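Local coordinates for 1-carboxybiuret hydrolase subunit AtzE (Pseudomonas sp., PDB 6C62), which hydrolyses 1-carboxybiuret to urea-1,3-dicarboxylate and ammonia in the bacterial breakdown of atrazine, as a member of the amidase family, at residues G262-N267 with P292-G297. Residues are numbered along the deposited sequence; the frame is centred on the assembly and turned at random.
Sequences GWFRDN and PDAEIG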
loop_
_atom_site.group_PDB
_atom_site.type_symbol
_atom_site.label_atom_id
_atom_site.label_comp_id
_atom_site.label_asym_id
_atom_site.label_seq_id
_atom_site.Cartn_x
_atom_site.Cartn_y
_atom_site.Cartn_z
ATOM N N GLY A 262 -1.049 -28.117 -13.035
ATOM C CA GLY A 262 -2.287 -27.354 -13.225
ATOM C C GLY A 262 -2.138 -26.219 -14.224
ATOM O O GLY A 262 -1.855 -26.489 -15.385
ATOM N N TRP A 263 -2.286 -24.973 -13.760
ATOM C CA TRP A 263 -2.160 -23.775 -14.610
ATOM C C TRP A 263 -0.889 -23.819 -15.474
ATOM O O TRP A 263 -0.913 -23.473 -16.656
ATOM C CB TRP A 263 -2.099 -22.517 -13.717
ATOM C CG TRP A 263 -1.809 -21.250 -14.438
ATOM C CD1 TRP A 263 -0.596 -20.639 -14.551
ATOM C CD2 TRP A 263 -2.737 -20.426 -15.128
ATOM N NE1 TRP A 263 -0.716 -19.484 -15.293
ATOM C CE2 TRP A 263 -2.022 -19.336 -15.659
ATOM C CE3 TRP A 263 -4.096 -20.509 -15.362
ATOM C CZ2 TRP A 263 -2.642 -18.326 -16.414
ATOM C CZ3 TRP A 263 -4.711 -19.497 -16.090
ATOM C CH2 TRP A 263 -3.980 -18.442 -16.635
ATOM N N PHE A 264 0.205 -24.249 -14.867
ATOM C CA PHE A 264 1.505 -24.256 -15.506
ATOM C C PHE A 264 1.730 -25.425 -16.504
ATOM O O PHE A 264 2.730 -25.414 -17.273
ATOM C CB PHE A 264 2.591 -24.228 -14.458
ATOM C CG PHE A 264 2.605 -22.973 -13.657
ATOM C CD1 PHE A 264 3.308 -21.854 -14.115
ATOM C CD2 PHE A 264 1.872 -22.866 -12.482
ATOM C CE1 PHE A 264 3.299 -20.688 -13.367
ATOM C CE2 PHE A 264 1.862 -21.690 -11.740
ATOM C CZ PHE A 264 2.586 -20.623 -12.193
ATOM N N ARG A 265 0.811 -26.384 -16.507
ATOM C CA ARG A 265 0.745 -27.399 -17.578
ATOM C C ARG A 265 -0.297 -27.080 -18.633
ATOM O O ARG A 265 -0.024 -27.178 -19.869
ATOM C CB ARG A 265 0.460 -28.756 -16.965
ATOM C CG ARG A 265 0.607 -29.862 -17.999
ATOM C CD ARG A 265 0.674 -31.214 -17.332
ATOM N NE ARG A 265 0.620 -32.304 -18.318
ATOM C CZ ARG A 265 1.657 -32.684 -19.075
ATOM N NH1 ARG A 265 2.864 -32.074 -19.010
ATOM N NH2 ARG A 265 1.495 -33.719 -19.891
ATOM N N ASP A 266 -1.485 -26.693 -18.178
ATOM C CA ASP A 266 -2.607 -26.314 -19.050
ATOM C C ASP A 266 -2.261 -25.161 -20.009
ATOM O O ASP A 266 -2.820 -25.101 -21.115
ATOM C CB ASP A 266 -3.787 -25.795 -18.232
ATOM C CG ASP A 266 -4.423 -26.855 -17.297
ATOM O OD1 ASP A 266 -4.074 -28.066 -17.368
ATOM O OD2 ASP A 266 -5.219 -26.407 -16.395
ATOM N N ASN A 267 -1.407 -24.210 -19.573
ATOM C CA ASN A 267 -1.024 -23.094 -20.412
ATOM C C ASN A 267 0.373 -23.269 -21.066
ATOM O O ASN A 267 0.990 -22.306 -21.521
ATOM C CB ASN A 267 -1.128 -21.802 -19.623
ATOM C CG ASN A 267 -2.551 -21.509 -19.199
ATOM O OD1 ASN A 267 -3.368 -21.068 -19.992
ATOM N ND2 ASN A 267 -2.867 -21.784 -17.948
ATOM N N PRO A 292 -0.499 -22.260 -5.393
ATOM C CA PRO A 292 -1.813 -21.781 -4.930
ATOM C C PRO A 292 -2.459 -20.662 -5.816
ATOM O O PRO A 292 -1.810 -19.646 -6.128
ATOM C CB PRO A 292 -1.476 -21.251 -3.528
ATOM C CG PRO A 292 -0.088 -20.703 -3.697
ATOM C CD PRO A 292 0.567 -21.822 -4.478
ATOM N N ASP A 293 -3.703 -20.853 -6.204
ATOM C CA ASP A 293 -4.515 -19.829 -6.834
ATOM C C ASP A 293 -3.816 -19.157 -8.020
ATOM O O ASP A 293 -3.861 -17.928 -8.150
ATOM C CB ASP A 293 -4.866 -18.722 -5.815
ATOM C CG ASP A 293 -5.734 -19.211 -4.657
ATOM O OD1 ASP A 293 -6.484 -20.194 -4.840
ATOM O OD2 ASP A 293 -5.667 -18.602 -3.560
ATOM N N ALA A 294 -3.214 -19.926 -8.900
ATOM C CA ALA A 294 -2.300 -19.317 -9.920
ATOM C C ALA A 294 -3.065 -18.420 -10.887
ATOM O O ALA A 294 -2.610 -17.317 -11.193
ATOM C CB ALA A 294 -1.560 -20.391 -10.681
ATOM N N GLU A 295 -4.218 -18.885 -11.349
ATOM C CA GLU A 295 -4.986 -18.128 -12.291
ATOM C C GLU A 295 -5.500 -16.800 -11.647
ATOM O O GLU A 295 -5.608 -15.785 -12.331
ATOM C CB GLU A 295 -6.182 -18.925 -12.796
ATOM C CG GLU A 295 -7.008 -18.173 -13.819
ATOM C CD GLU A 295 -8.113 -19.005 -14.477
ATOM O OE1 GLU A 295 -8.556 -20.020 -13.876
ATOM O OE2 GLU A 295 -8.522 -18.603 -15.598
ATOM N N ILE A 296 -5.810 -16.833 -10.361
ATOM C CA ILE A 296 -6.315 -15.645 -9.649
ATOM C C ILE A 296 -5.134 -14.722 -9.371
ATOM O O ILE A 296 -5.295 -13.494 -9.389
ATOM C CB ILE A 296 -6.982 -15.988 -8.288
ATOM C CG1 ILE A 296 -8.006 -17.114 -8.409
ATOM C CG2 ILE A 296 -7.608 -14.762 -7.639
ATOM C CD1 ILE A 296 -9.025 -16.942 -9.435
ATOM N N GLY A 297 -3.954 -15.293 -9.094
ATOM C CA GLY A 297 -2.711 -14.532 -8.955
ATOM C C GLY A 297 -2.436 -13.719 -10.225
ATOM O O GLY A 297 -2.139 -12.542 -10.147
#
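Trp263, Phe264 and Ala294 start the tight part of this apolar contact, where the short helix 263-266 meets the first turn of helix 294-312 in the amidase fold. Strand 257-260 runs into the short helix, and the longer one follows the strand 288-289, outermost in this chain, so two successive strand-to-helix connections pack against each other here, away from the annotated active-site residues. The methyl of Ala294 meets Trp263 CB at 3.7 Å and Phe264 CE2 at 3.8 Å, with Trp263 CG close by. The two aromatics also brace each other, with Trp263 CD1 3.7 Å above the centre of the Phe264 ring.

A chi1 of 173° puts Trp263 CG beside the carbonyl carbon, so that the indole lies between Asn267 and the first turn of helix 294-312. Asn267 ND2 donates to Trp263 O (2.9 Å, 155°), which also accepts from Asn267 N, and this bond holds the amide over one indole face. The opposite face receives Glu295 CA in a CH-pi contact, 4.2 Å from the centroid of the six-membered ring, and Glu295 CG presses to 3.5 Å from Trp263 CZ3. NE1 is hydrogen-bonded to the carbonyl of Leu399, which helps to fix the turn of the ring, and Pro403 of helix 402-407 packs nearby. Replacing Trp263 by an alanine would probably keep only the CB touch on Ala294, open a gap under Glu295, uncover the Phe264 face and leave the Leu399 carbonyl without its indole donor.

The looser side is the carboxylate end of Glu295, a partly exposed residue that also packs on an apolar side chain on the chain of another protein in the assembly. Its extended chain crosses the indole at about a right angle, the carboxylate plane inclined 38° to the ring, and Glu295 CD and OE2 stay 3.8 and 3.9 Å from Trp263 CZ3.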